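Local coordinates for uncharacterized hypothetical protein (Parabacteroides merdae, PDB 4EI0), which is of unknown function, a DUF4466-family protein from a gut bacterium whose chain folds largely into antiparallel beta-sheets, at residues B[13-18]-B[135-140]; B[20-25]-B[34-39]; B[53-58]-B[128-133]; B[65-70]-B[111-116]; B[70-75]-B[106-111]. One frame throughout, in Å; residues are numbered along the deposited sequence.

Contact 1: residues B[13-18]-B[135-140]; sequences VSALSN and NGQVAE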
# COMPACT_ATOMS: atom_id res chain seq x y z
N VAL B 13 9.56 -13.56 -6.74
CA VAL B 13 9.52 -14.93 -6.20
C VAL B 13 8.14 -15.63 -6.37
O VAL B 13 7.11 -15.20 -5.86
CB VAL B 13 10.03 -14.95 -4.75
CG1 VAL B 13 10.12 -16.37 -4.22
CG2 VAL B 13 11.39 -14.29 -4.72
N SER B 14 8.14 -16.75 -7.06
CA SER B 14 6.87 -17.42 -7.41
C SER B 14 6.39 -18.35 -6.28
O SER B 14 5.97 -19.48 -6.48
CB SER B 14 6.99 -18.13 -8.74
OG SER B 14 8.25 -18.78 -8.87
N ALA B 15 6.46 -17.81 -5.07
CA ALA B 15 6.09 -18.51 -3.84
C ALA B 15 6.13 -17.45 -2.72
O ALA B 15 6.57 -16.32 -2.94
CB ALA B 15 7.08 -19.64 -3.52
N LEU B 16 5.67 -17.82 -1.53
CA LEU B 16 5.82 -16.99 -0.32
C LEU B 16 7.23 -16.59 -0.14
O LEU B 16 8.13 -17.42 -0.22
CB LEU B 16 5.40 -17.79 0.91
CG LEU B 16 5.38 -17.01 2.21
CD1 LEU B 16 4.60 -15.69 2.06
CD2 LEU B 16 4.71 -17.92 3.24
N SER B 17 7.46 -15.30 0.05
CA SER B 17 8.79 -14.81 0.33
C SER B 17 8.78 -13.73 1.44
O SER B 17 7.73 -13.21 1.82
CB SER B 17 9.37 -14.24 -0.94
OG SER B 17 8.70 -13.04 -1.21
N ASN B 18 9.97 -13.42 1.96
CA ASN B 18 10.06 -12.45 3.07
C ASN B 18 11.38 -11.68 3.06
O ASN B 18 12.33 -12.10 2.45
CB ASN B 18 9.75 -13.12 4.42
CG ASN B 18 10.81 -14.14 4.94
OD1 ASN B 18 10.68 -14.66 6.05
ND2 ASN B 18 11.84 -14.40 4.18
N ASN B 135 -1.49 -21.43 1.32
CA ASN B 135 -1.15 -22.60 0.51
C ASN B 135 -0.21 -23.55 1.25
O ASN B 135 0.33 -24.44 0.64
CB ASN B 135 -0.52 -22.19 -0.84
CG ASN B 135 0.73 -21.36 -0.66
OD1 ASN B 135 1.04 -20.95 0.47
ND2 ASN B 135 1.41 -21.06 -1.77
N GLY B 136 -0.00 -23.34 2.55
CA GLY B 136 0.89 -24.18 3.33
C GLY B 136 2.35 -23.85 3.14
O GLY B 136 3.20 -24.52 3.68
N GLN B 137 2.68 -22.82 2.37
CA GLN B 137 4.07 -22.44 2.25
C GLN B 137 4.50 -21.68 3.51
O GLN B 137 3.66 -21.13 4.24
CB GLN B 137 4.29 -21.60 1.02
CG GLN B 137 4.48 -22.41 -0.24
CD GLN B 137 4.67 -21.54 -1.46
OE1 GLN B 137 4.29 -20.39 -1.48
NE2 GLN B 137 5.31 -22.11 -2.49
N VAL B 138 5.81 -21.69 3.76
CA VAL B 138 6.46 -20.97 4.89
C VAL B 138 7.70 -20.20 4.37
O VAL B 138 8.20 -20.52 3.32
CB VAL B 138 6.87 -21.96 6.00
CG1 VAL B 138 5.63 -22.66 6.57
CG2 VAL B 138 7.85 -22.98 5.45
N ALA B 139 8.15 -19.13 5.06
CA ALA B 139 9.44 -18.47 4.79
C ALA B 139 10.03 -18.00 6.11
O ALA B 139 9.32 -17.89 7.10
CB ALA B 139 9.34 -17.29 3.83
N GLU B 140 11.33 -17.68 6.09
CA GLU B 140 12.06 -17.36 7.32
C GLU B 140 13.15 -16.38 6.99
O GLU B 140 13.62 -16.36 5.86
CB GLU B 140 12.65 -18.64 7.97
CG GLU B 140 14.13 -18.61 8.28
CD GLU B 140 14.58 -19.85 9.04
OE1 GLU B 140 14.35 -20.97 8.54
OE2 GLU B 140 15.15 -19.69 10.15
O HOH W 1 5.12 -21.69 -5.13
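L16 has the largest surface covered in this contact, lying against Q137, V138 and A139. Its CG is anti to the backbone N (chi1 -175°), which carries CD2 across to the other segment, 3.5 Å from Q137 O and 3.9 Å from V138 CA. L16 CG meets A139 CB more loosely, at 4.3 Å, and the leucine also packs on V131 and A133. Q137 reaches back with an extended chain. Its OE1 accepts the backbone N of L16 at 2.9 Å in an almost straight bond (175°), the donor standing above the carbonyl plane. OE1 also takes a weak bond from N135 ND2, while N135 OD1 accepts Q137 N in an Asx turn, so the turn ahead of the strand steadies the glutamine that reaches across. On the other amide branch, Q137 NE2 donates to a water 2.7 Å away, and this water passes a bond on to S14 O. The two segments belong to different layers of a beta-sandwich: 17-18 starts the border strand 17-22 of one sheet, and 138-140 starts the border strand 138-147 of the other. They run 25° apart and are joined by side chains, without backbone-to-backbone hydrogen bonds. At the far end N18 sets its amide against A139, CG to CB 3.6 Å. N18 ND2 donates to E140 O at 3.1 Å; that oxygen lies in the asparagine's amide plane, whereas ND2 stands well above the plane of the peptide carbonyl. N18 OD1 is taken by the hydroxyl of Y40.

Contact 2: residues B[20-25]-B[34-39]; sequences CIKRSL and NEIEFA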
# COMPACT_ATOMS: atom_id res chain seq x y z
N CYS B 20 13.45 -8.59 5.88
CA CYS B 20 13.29 -7.85 7.11
C CYS B 20 14.42 -6.85 7.24
O CYS B 20 15.56 -7.18 6.97
CB CYS B 20 13.25 -8.80 8.33
SG CYS B 20 12.58 -7.99 9.81
N ILE B 21 14.09 -5.62 7.65
CA ILE B 21 15.08 -4.55 7.83
C ILE B 21 14.97 -3.96 9.23
O ILE B 21 13.90 -3.72 9.72
CB ILE B 21 15.01 -3.46 6.71
CG1 ILE B 21 13.81 -2.52 6.85
CG2 ILE B 21 15.03 -4.12 5.33
CD1 ILE B 21 13.92 -1.22 6.07
N LYS B 22 16.10 -3.82 9.92
CA LYS B 22 16.14 -3.15 11.20
C LYS B 22 15.89 -1.68 10.90
O LYS B 22 16.55 -1.12 10.05
CB LYS B 22 17.52 -3.35 11.86
CG LYS B 22 17.65 -2.72 13.25
CD LYS B 22 18.89 -3.21 13.98
CE LYS B 22 19.29 -2.25 15.12
NZ LYS B 22 20.08 -1.08 14.66
N ARG B 23 14.90 -1.07 11.53
CA ARG B 23 14.63 0.37 11.33
C ARG B 23 15.50 1.23 12.26
O ARG B 23 16.02 2.25 11.86
CB ARG B 23 13.14 0.70 11.47
CG ARG B 23 12.40 0.36 10.17
CD ARG B 23 10.89 0.22 10.35
NE ARG B 23 10.24 1.39 10.95
CZ ARG B 23 9.91 2.51 10.30
NH1 ARG B 23 10.17 2.67 9.01
NH2 ARG B 23 9.30 3.49 10.96
N SER B 24 15.69 0.78 13.48
CA SER B 24 16.62 1.45 14.38
C SER B 24 18.00 1.66 13.71
O SER B 24 18.54 0.76 13.03
CB SER B 24 16.75 0.63 15.68
OG SER B 24 15.45 0.26 16.20
N LEU B 25 18.61 2.81 13.95
CA LEU B 25 19.88 3.16 13.28
C LEU B 25 21.10 2.37 13.82
O LEU B 25 21.22 2.15 15.03
CB LEU B 25 20.15 4.65 13.43
CG LEU B 25 19.00 5.59 13.12
CD1 LEU B 25 19.36 7.00 13.56
CD2 LEU B 25 18.65 5.48 11.63
N ASN B 34 14.64 0.42 26.06
CA ASN B 34 14.28 1.05 24.76
C ASN B 34 13.86 -0.08 23.78
O ASN B 34 14.04 -1.27 24.01
CB ASN B 34 15.50 1.76 24.10
CG ASN B 34 15.73 3.18 24.61
OD1 ASN B 34 15.00 3.65 25.43
ND2 ASN B 34 16.79 3.84 24.11
N GLU B 35 13.34 0.33 22.66
CA GLU B 35 12.94 -0.63 21.65
C GLU B 35 13.98 -0.78 20.54
O GLU B 35 14.74 0.15 20.26
CB GLU B 35 11.57 -0.21 21.13
CG GLU B 35 11.54 1.08 20.37
CD GLU B 35 10.13 1.68 20.22
OE1 GLU B 35 9.20 1.45 21.04
OE2 GLU B 35 9.97 2.39 19.22
N ILE B 36 14.03 -1.97 19.94
CA ILE B 36 14.68 -2.19 18.65
C ILE B 36 13.50 -2.51 17.70
O ILE B 36 12.67 -3.40 17.96
CB ILE B 36 15.66 -3.37 18.61
CG1 ILE B 36 16.61 -3.29 19.79
CG2 ILE B 36 16.40 -3.42 17.28
CD1 ILE B 36 17.70 -4.33 19.76
N GLU B 37 13.41 -1.71 16.66
CA GLU B 37 12.30 -1.75 15.72
C GLU B 37 12.71 -2.36 14.40
O GLU B 37 13.76 -1.99 13.84
CB GLU B 37 11.83 -0.35 15.46
CG GLU B 37 10.58 -0.30 14.59
CD GLU B 37 10.17 1.12 14.26
OE1 GLU B 37 10.56 2.06 14.98
OE2 GLU B 37 9.44 1.29 13.27
N PHE B 38 11.86 -3.25 13.89
CA PHE B 38 12.12 -3.98 12.65
C PHE B 38 10.89 -3.81 11.71
O PHE B 38 9.77 -3.66 12.19
CB PHE B 38 12.36 -5.47 12.94
CG PHE B 38 13.61 -5.78 13.71
CD1 PHE B 38 13.61 -5.72 15.08
CD2 PHE B 38 14.77 -6.09 13.07
CE1 PHE B 38 14.76 -6.00 15.80
CE2 PHE B 38 15.93 -6.36 13.77
CZ PHE B 38 15.92 -6.31 15.14
N ALA B 39 11.11 -3.84 10.40
CA ALA B 39 10.04 -3.82 9.40
C ALA B 39 10.14 -5.14 8.64
O ALA B 39 11.12 -5.37 7.94
CB ALA B 39 10.17 -2.64 8.46
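I36 opens the contact with its CG2 methyl, which lies 3.8 Å from K22 CE, the lysine chain passing at a slant. K22 then bends at its last torsion and gives NZ to S24 O, a bond of 2.9 Å within its own segment. Cutting K22 back to an alanine here would probably strip the I36 methyl of its lysine neighbour and leave the S24 carbonyl without its ammonium donor. At E37 the backbone N donates to S24 OG in a practically straight bond (2.9 Å, 177°), and E37 O receives R23 N, with a weaker, longer bond from S24 N. The E37 side chain has CG anti to the backbone N (chi1 -175°) and extends until OE2 meets the edge of the R23 guanidinium. R23 NE is the main donor to E37 OE2 in this salt bridge, its modelled 2.5 Å being doubtfully short, and R23 NH2 adds a weak second bond; carboxylate and guanidinium planes are 51° apart. F38, in a non-hydrogen-bonded pair with K22, brings CD2 to within 3.7 Å of K22 CA and has the sulfur of C20 obliquely beside its ring. A39 closes the antiparallel ladder, exchanging two backbone bonds with I21, and A39 CB is touched by R23 CD at 3.5 Å. The two strands, 17-22 and 35-43, are consecutive in the chain and form a beta-hairpin at one border of their sheet. Its two sides differ in chemistry: F38 and C20 face the apolar interior, whereas the R23–E37 ion pair is likely to tie the strand end down by opposite charges at a partly open surface.

Contact 3: residues B[53-58]-B[128-133]; sequences SAQVVS and SFSVKA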
# COMPACT_ATOMS: atom_id res chain seq x y z
N SER B 53 -0.10 -15.83 8.93
CA SER B 53 0.49 -15.47 10.24
C SER B 53 1.96 -15.13 10.12
O SER B 53 2.62 -15.50 9.15
CB SER B 53 0.28 -16.58 11.28
OG SER B 53 0.99 -17.76 10.94
N ALA B 54 2.45 -14.43 11.14
CA ALA B 54 3.87 -14.03 11.21
C ALA B 54 4.37 -14.30 12.64
O ALA B 54 3.60 -14.25 13.58
CB ALA B 54 4.01 -12.57 10.85
N GLN B 55 5.65 -14.55 12.80
CA GLN B 55 6.20 -14.82 14.08
C GLN B 55 7.63 -14.32 14.19
O GLN B 55 8.32 -14.23 13.19
CB GLN B 55 6.14 -16.35 14.28
CG GLN B 55 6.97 -16.88 15.38
CD GLN B 55 6.85 -18.37 15.52
OE1 GLN B 55 5.81 -18.89 15.88
NE2 GLN B 55 7.94 -19.05 15.26
N VAL B 56 8.05 -13.92 15.39
CA VAL B 56 9.48 -13.64 15.64
C VAL B 56 9.87 -14.34 16.92
O VAL B 56 9.11 -14.32 17.92
CB VAL B 56 9.82 -12.19 15.89
CG1 VAL B 56 11.28 -11.98 15.55
CG2 VAL B 56 8.92 -11.30 15.15
N VAL B 57 11.01 -15.02 16.87
CA VAL B 57 11.62 -15.65 18.04
C VAL B 57 12.89 -14.83 18.31
O VAL B 57 13.74 -14.72 17.46
CB VAL B 57 11.98 -17.14 17.76
CG1 VAL B 57 12.75 -17.73 18.94
CG2 VAL B 57 10.73 -17.97 17.45
N SER B 58 12.97 -14.20 19.48
CA SER B 58 14.21 -13.52 19.90
C SER B 58 15.06 -14.46 20.73
O SER B 58 14.54 -15.41 21.31
CB SER B 58 13.92 -12.30 20.77
OG SER B 58 13.20 -12.69 21.91
N SER B 128 14.82 -14.44 14.73
CA SER B 128 14.34 -15.26 13.62
C SER B 128 12.89 -14.95 13.32
O SER B 128 11.99 -15.25 14.12
CB SER B 128 14.55 -16.73 13.95
OG SER B 128 14.11 -17.49 12.82
N PHE B 129 12.67 -14.31 12.18
CA PHE B 129 11.31 -13.93 11.71
C PHE B 129 10.80 -15.01 10.77
O PHE B 129 11.59 -15.60 10.01
CB PHE B 129 11.31 -12.63 10.92
CG PHE B 129 11.73 -11.40 11.70
CD1 PHE B 129 13.05 -11.15 11.97
CD2 PHE B 129 10.77 -10.54 12.22
CE1 PHE B 129 13.43 -10.04 12.69
CE2 PHE B 129 11.15 -9.44 12.95
CZ PHE B 129 12.48 -9.18 13.18
N SER B 130 9.50 -15.30 10.82
CA SER B 130 8.93 -16.30 9.91
C SER B 130 7.48 -16.00 9.62
O SER B 130 6.83 -15.20 10.33
CB SER B 130 9.06 -17.70 10.49
OG SER B 130 8.44 -17.78 11.76
N VAL B 131 6.99 -16.59 8.53
CA VAL B 131 5.69 -16.30 7.95
C VAL B 131 5.06 -17.60 7.42
O VAL B 131 5.78 -18.47 6.93
CB VAL B 131 5.77 -15.22 6.82
CG1 VAL B 131 6.78 -15.62 5.74
CG2 VAL B 131 4.40 -14.92 6.22
N LYS B 132 3.74 -17.71 7.52
CA LYS B 132 2.96 -18.78 6.89
C LYS B 132 1.91 -18.17 5.94
O LYS B 132 1.31 -17.17 6.28
CB LYS B 132 2.21 -19.59 7.97
CG LYS B 132 3.10 -20.37 8.95
CD LYS B 132 2.23 -21.15 9.96
CE LYS B 132 2.87 -21.46 11.30
NZ LYS B 132 3.43 -22.83 11.47
N ALA B 133 1.68 -18.81 4.79
CA ALA B 133 0.58 -18.47 3.88
C ALA B 133 -0.46 -19.60 3.73
O ALA B 133 -0.23 -20.75 4.09
CB ALA B 133 1.14 -18.15 2.50
O HOH W 2 10.09 -17.08 13.82
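S53 to V57 and S128 to K132 run antiparallel at 162°, with three hydrogen-bonded pairs (S53–K132, Q55–S130, V57–S128) alternating with two non-hydrogen-bonded ones. Of the six N-H...O bonds, Q55 N to S130 O is the shortest at 2.8 Å. The longest, S53 N to K132 O, measures 3.3 Å. Between them, CA-H...O contacts such as A54 CA to S130 O fill the ladder. V56 and F129 point the same way, side by side. V56 CG1, anti to its own backbone N (chi1 -156°), hangs over the middle of the F129 ring in a CH-pi contact, 3.6 Å from the centroid and 11° off the normal. V56 CG2 rests on the rim of the same ring, 3.5 Å from F129 CD2. The side of the sheet bearing S53, Q55, S128, S130 and K132 is mostly polar, V57 being its apolar member. There a water receives Q55 NE2, donates to S128 O at 2.7 Å and pairs with S130 OG at the same distance, bridging both strands. S53 OG lies alongside the lysine chain, 3.7 Å from K132 CB. The opposite side, with A54, V56, F129 and V131, is buried, and F129 meets the rings of F38 and Y40 from the other sheet. This division between a wetted outer surface and an apolar inner one is the pattern of a two-sheet beta-sandwich, with these strands inside one of its layers.

Contact 4: residues B[65-70]-B[111-116]; sequences GTYFDP and RYYYII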
# COMPACT_ATOMS: atom_id res chain seq x y z
N GLY B 65 5.63 -5.39 26.51
CA GLY B 65 5.51 -4.37 25.49
C GLY B 65 6.13 -4.77 24.17
O GLY B 65 5.98 -4.08 23.19
N THR B 66 6.85 -5.88 24.14
CA THR B 66 7.36 -6.46 22.87
C THR B 66 6.12 -6.95 22.04
O THR B 66 5.25 -7.65 22.56
CB THR B 66 8.26 -7.63 23.17
OG1 THR B 66 9.40 -7.14 23.88
CG2 THR B 66 8.71 -8.36 21.91
N TYR B 67 5.96 -6.45 20.83
CA TYR B 67 4.79 -6.77 20.03
C TYR B 67 5.02 -6.53 18.53
O TYR B 67 5.98 -5.89 18.15
CB TYR B 67 3.56 -5.97 20.51
CG TYR B 67 3.52 -4.55 20.10
CD1 TYR B 67 4.50 -3.69 20.47
CD2 TYR B 67 2.48 -4.04 19.32
CE1 TYR B 67 4.50 -2.39 20.08
CE2 TYR B 67 2.46 -2.72 18.93
CZ TYR B 67 3.48 -1.90 19.32
OH TYR B 67 3.52 -0.59 18.95
N PHE B 68 4.10 -7.08 17.72
CA PHE B 68 3.91 -6.68 16.34
C PHE B 68 2.75 -5.71 16.33
O PHE B 68 1.70 -6.01 16.84
CB PHE B 68 3.46 -7.87 15.50
CG PHE B 68 4.54 -8.63 14.83
CD1 PHE B 68 5.29 -8.06 13.81
CD2 PHE B 68 4.72 -9.97 15.11
CE1 PHE B 68 6.25 -8.80 13.12
CE2 PHE B 68 5.68 -10.69 14.45
CZ PHE B 68 6.43 -10.11 13.44
N ASP B 69 2.92 -4.56 15.72
CA ASP B 69 1.82 -3.65 15.49
C ASP B 69 0.95 -4.39 14.44
O ASP B 69 1.48 -5.02 13.53
CB ASP B 69 2.45 -2.31 15.04
CG ASP B 69 1.51 -1.29 14.43
OD1 ASP B 69 0.44 -1.61 13.93
OD2 ASP B 69 1.93 -0.12 14.35
N PRO B 70 -0.37 -4.38 14.62
CA PRO B 70 -1.24 -5.16 13.77
C PRO B 70 -1.51 -4.51 12.40
O PRO B 70 -2.31 -5.07 11.61
CB PRO B 70 -2.54 -5.29 14.60
CG PRO B 70 -2.57 -4.02 15.41
CD PRO B 70 -1.14 -3.67 15.69
N ARG B 111 5.50 -4.02 11.50
CA ARG B 111 6.55 -3.53 12.41
C ARG B 111 6.56 -4.30 13.69
O ARG B 111 5.51 -4.47 14.33
CB ARG B 111 6.33 -2.07 12.65
CG ARG B 111 6.60 -1.29 11.38
CD ARG B 111 6.28 0.17 11.54
NE ARG B 111 6.48 0.80 10.25
CZ ARG B 111 6.05 2.01 9.94
NH1 ARG B 111 5.39 2.73 10.82
NH2 ARG B 111 6.26 2.46 8.73
N TYR B 112 7.73 -4.81 14.06
CA TYR B 112 7.96 -5.51 15.31
C TYR B 112 8.84 -4.65 16.20
O TYR B 112 9.85 -4.08 15.74
CB TYR B 112 8.64 -6.83 15.04
CG TYR B 112 9.24 -7.57 16.23
CD1 TYR B 112 8.45 -8.27 17.13
CD2 TYR B 112 10.61 -7.65 16.40
CE1 TYR B 112 8.99 -8.95 18.19
CE2 TYR B 112 11.16 -8.31 17.47
CZ TYR B 112 10.36 -8.97 18.35
OH TYR B 112 10.91 -9.67 19.38
N TYR B 113 8.44 -4.57 17.46
CA TYR B 113 9.10 -3.79 18.49
C TYR B 113 9.57 -4.72 19.60
O TYR B 113 8.76 -5.37 20.26
CB TYR B 113 8.11 -2.76 19.04
CG TYR B 113 7.71 -1.75 18.00
CD1 TYR B 113 8.44 -0.59 17.80
CD2 TYR B 113 6.59 -1.96 17.22
CE1 TYR B 113 8.05 0.34 16.86
CE2 TYR B 113 6.19 -1.04 16.28
CZ TYR B 113 6.93 0.10 16.10
OH TYR B 113 6.54 0.94 15.15
N TYR B 114 10.88 -4.85 19.75
CA TYR B 114 11.47 -5.63 20.81
C TYR B 114 11.84 -4.64 21.91
O TYR B 114 12.63 -3.73 21.66
CB TYR B 114 12.72 -6.31 20.33
CG TYR B 114 13.50 -7.07 21.34
CD1 TYR B 114 13.11 -8.33 21.74
CD2 TYR B 114 14.69 -6.57 21.87
CE1 TYR B 114 13.86 -9.08 22.64
CE2 TYR B 114 15.45 -7.32 22.78
CZ TYR B 114 15.03 -8.55 23.18
OH TYR B 114 15.74 -9.31 24.05
N ILE B 115 11.29 -4.82 23.12
CA ILE B 115 11.65 -3.94 24.25
C ILE B 115 12.81 -4.65 24.96
O ILE B 115 12.66 -5.77 25.40
CB ILE B 115 10.49 -3.65 25.19
CG1 ILE B 115 9.26 -3.12 24.45
CG2 ILE B 115 10.88 -2.59 26.22
CD1 ILE B 115 9.48 -1.82 23.68
N ILE B 116 13.98 -4.01 25.01
CA ILE B 116 15.23 -4.58 25.50
C ILE B 116 15.10 -4.84 26.99
O ILE B 116 14.79 -3.92 27.73
CB ILE B 116 16.46 -3.64 25.16
CG1 ILE B 116 16.57 -3.42 23.65
CG2 ILE B 116 17.76 -4.18 25.66
CD1 ILE B 116 17.43 -2.25 23.22
O HOH W 3 2.88 -3.26 11.92
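Y67 and Y113 form the hydrogen-bonded pair of this antiparallel ladder: Y113 N donates to Y67 O at 2.9 Å, nearly in line with the carbonyl, and Y67 N returns a bond to Y113 O. D69 N continues the ladder onto R111 O, and a water that donates to D69 O and accepts R111 N spans the point where the strands begin to part. At the other end a side chain replaces the backbone acceptor: T66 OG1 takes I115 N at 3.1 Å and is also bonded to A63 O. T66 CG2 is anti to the backbone N and OG1 beside it (chi1 -64°), which turns the hydroxyl to I115 N and the methyl toward Y112. A valine in place of T66 would keep the branched shape, but I115 N and A63 O would probably both lose their hydroxyl partner. Among the aromatic contacts, F68 and Y112 meet edge-to-face, the tyrosine edge toward the phenylalanine face, with centroids 5.5 Å apart and planes at 56°; F68 CE1 also touches Y112 CB at 3.6 Å. On the reverse side the Y67 and Y113 rings are 16° from parallel but displaced, so little of one lies over the other, Y67 CE1 being 3.6 Å from Y113 CD2. Van der Waals contacts complete the set: T66 CG2 abuts Y112 OH, and I115 CG1 lies 3.5 Å from G65 C. F68 and Y112 face V56 of the opposing layer, whereas Y67 and Y113 lie outside, the alternation expected in a beta-sandwich.

Contact 5: residues B[70-75]-B[106-111]; sequences PNSYYT and CAATLR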
# COMPACT_ATOMS: atom_id res chain seq x y z
N PRO B 70 -0.37 -4.38 14.62
CA PRO B 70 -1.24 -5.16 13.77
C PRO B 70 -1.51 -4.51 12.40
O PRO B 70 -2.31 -5.07 11.61
CB PRO B 70 -2.54 -5.29 14.60
CG PRO B 70 -2.57 -4.02 15.41
CD PRO B 70 -1.14 -3.67 15.69
N ASN B 71 -0.95 -3.32 12.12
CA ASN B 71 -1.19 -2.68 10.84
C ASN B 71 -0.11 -3.01 9.85
O ASN B 71 1.03 -3.01 10.20
CB ASN B 71 -1.27 -1.18 10.96
CG ASN B 71 -2.42 -0.74 11.83
OD1 ASN B 71 -3.56 -0.66 11.39
ND2 ASN B 71 -2.11 -0.42 13.05
N SER B 72 -0.49 -3.30 8.62
CA SER B 72 0.50 -3.34 7.58
C SER B 72 0.65 -1.93 7.08
O SER B 72 -0.32 -1.22 6.93
CB SER B 72 0.11 -4.28 6.43
OG SER B 72 0.95 -4.07 5.32
N TYR B 73 1.89 -1.52 6.86
CA TYR B 73 2.25 -0.19 6.39
C TYR B 73 2.54 -0.28 4.92
O TYR B 73 3.59 -0.76 4.56
CB TYR B 73 3.47 0.33 7.20
CG TYR B 73 3.01 0.68 8.62
CD1 TYR B 73 2.47 1.94 8.90
CD2 TYR B 73 3.02 -0.25 9.62
CE1 TYR B 73 1.98 2.23 10.16
CE2 TYR B 73 2.53 0.03 10.88
CZ TYR B 73 2.01 1.29 11.13
OH TYR B 73 1.46 1.56 12.36
N TYR B 74 1.61 0.17 4.08
CA TYR B 74 1.77 0.29 2.65
C TYR B 74 2.26 1.74 2.39
O TYR B 74 2.18 2.59 3.26
CB TYR B 74 0.42 -0.04 1.91
CG TYR B 74 -0.06 -1.47 2.18
CD1 TYR B 74 0.58 -2.55 1.60
CD2 TYR B 74 -1.07 -1.72 3.08
CE1 TYR B 74 0.20 -3.85 1.86
CE2 TYR B 74 -1.46 -3.01 3.36
CZ TYR B 74 -0.84 -4.07 2.72
OH TYR B 74 -1.16 -5.36 3.10
N THR B 75 2.87 2.00 1.25
CA THR B 75 3.41 3.33 0.96
C THR B 75 2.61 3.92 -0.16
O THR B 75 2.40 3.23 -1.13
CB THR B 75 4.87 3.25 0.50
OG1 THR B 75 5.66 2.67 1.53
CG2 THR B 75 5.43 4.63 0.22
N CYS B 106 -2.16 -10.45 -0.07
CA CYS B 106 -0.98 -11.17 -0.55
C CYS B 106 0.35 -10.53 -0.17
O CYS B 106 1.39 -11.07 -0.50
CB CYS B 106 -1.07 -11.31 -2.05
SG CYS B 106 -1.07 -9.78 -2.97
N ALA B 107 0.34 -9.39 0.50
CA ALA B 107 1.59 -8.66 0.76
C ALA B 107 1.39 -7.73 1.93
O ALA B 107 0.35 -7.07 2.03
CB ALA B 107 2.13 -7.90 -0.48
N ALA B 108 2.35 -7.73 2.86
CA ALA B 108 2.22 -6.82 4.01
C ALA B 108 3.61 -6.54 4.58
O ALA B 108 4.54 -7.31 4.38
CB ALA B 108 1.36 -7.41 5.08
N THR B 109 3.72 -5.42 5.27
CA THR B 109 4.90 -5.09 6.06
C THR B 109 4.50 -4.72 7.46
O THR B 109 3.73 -3.79 7.65
CB THR B 109 5.66 -3.92 5.47
OG1 THR B 109 6.03 -4.25 4.16
CG2 THR B 109 6.92 -3.58 6.28
N LEU B 110 4.92 -5.53 8.40
CA LEU B 110 4.53 -5.38 9.78
C LEU B 110 5.74 -4.92 10.54
O LEU B 110 6.85 -5.36 10.24
CB LEU B 110 4.06 -6.69 10.39
CG LEU B 110 2.78 -7.34 9.84
CD1 LEU B 110 2.63 -8.68 10.53
CD2 LEU B 110 1.56 -6.43 10.05
N ARG B 111 5.50 -4.02 11.50
CA ARG B 111 6.55 -3.53 12.41
C ARG B 111 6.56 -4.30 13.69
O ARG B 111 5.51 -4.47 14.33
CB ARG B 111 6.33 -2.07 12.65
CG ARG B 111 6.60 -1.29 11.38
CD ARG B 111 6.28 0.17 11.54
NE ARG B 111 6.48 0.80 10.25
CZ ARG B 111 6.05 2.01 9.94
NH1 ARG B 111 5.39 2.73 10.82
NH2 ARG B 111 6.26 2.46 8.73
O HOH W 3 2.88 -3.26 11.92
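Y73 and R111 meet face on, the guanidinium lying flat over the phenol ring with planes 5° apart and centres 3.7 Å apart, a stacked cation-pi pair. Strands 71-75 and 107-111 are neighbours in one sheet of the beta-sandwich but diverge here at 115°, while 67-75 also pairs with the border strand 81-85. The arginine chain, extended from CG to NE, crosses the tyrosine at about a right angle and sets NH1 over the ring centre. Each polar end has a further partner: R111 NH2 forms a salt bridge with D81, and Y73 OH bonds D69, so stack and charges together probably limit how either group can turn. Backbone pairing shrinks to Y73 N donating to T109 O at 3.0 Å, in the carbonyl plane. Next to it, S72 OG accepts T109 N at 3.1 Å; with OG anti to the backbone N (chi1 168°), the hydroxyl is swung to strand 107-111, and it also sits above the Y74 ring, toward its rim. L110 CD2 packs against N71 O at 3.5 Å, and the same N71 carbonyl takes a bond from the water held by R111 N. Y74 lies at the subunit interface, where its ring stacks on Y74 of the second subunit. Within the chain, Y74 OH donates to A107 O, which lies in the ring plane while the hydroxyl lies in the carbonyl plane, at a doubtfully short 2.5 Å.

In the fold
All five contacts lie in the N-terminal half of the chain, within one beta-sandwich. Contacts 2, 4 and 5 follow one sheet across strands 17-22, 35-43, 107-115 and 67-75; contacts 4 and 5 share the last two strands, P70 and R111, with centres about 14 Å apart. Contact 3 belongs to the facing sheet and packs on contact 4 from about 13 Å between centres, mainly through V56. Contact 1 joins the border strands of the two layers. Along the chain it encloses the rest: contact 2 closes first, then contact 3 surrounds contact 4, which surrounds contact 5. Sequence-distant strands thus interleave into one body, and contact 5 reaches the second subunit.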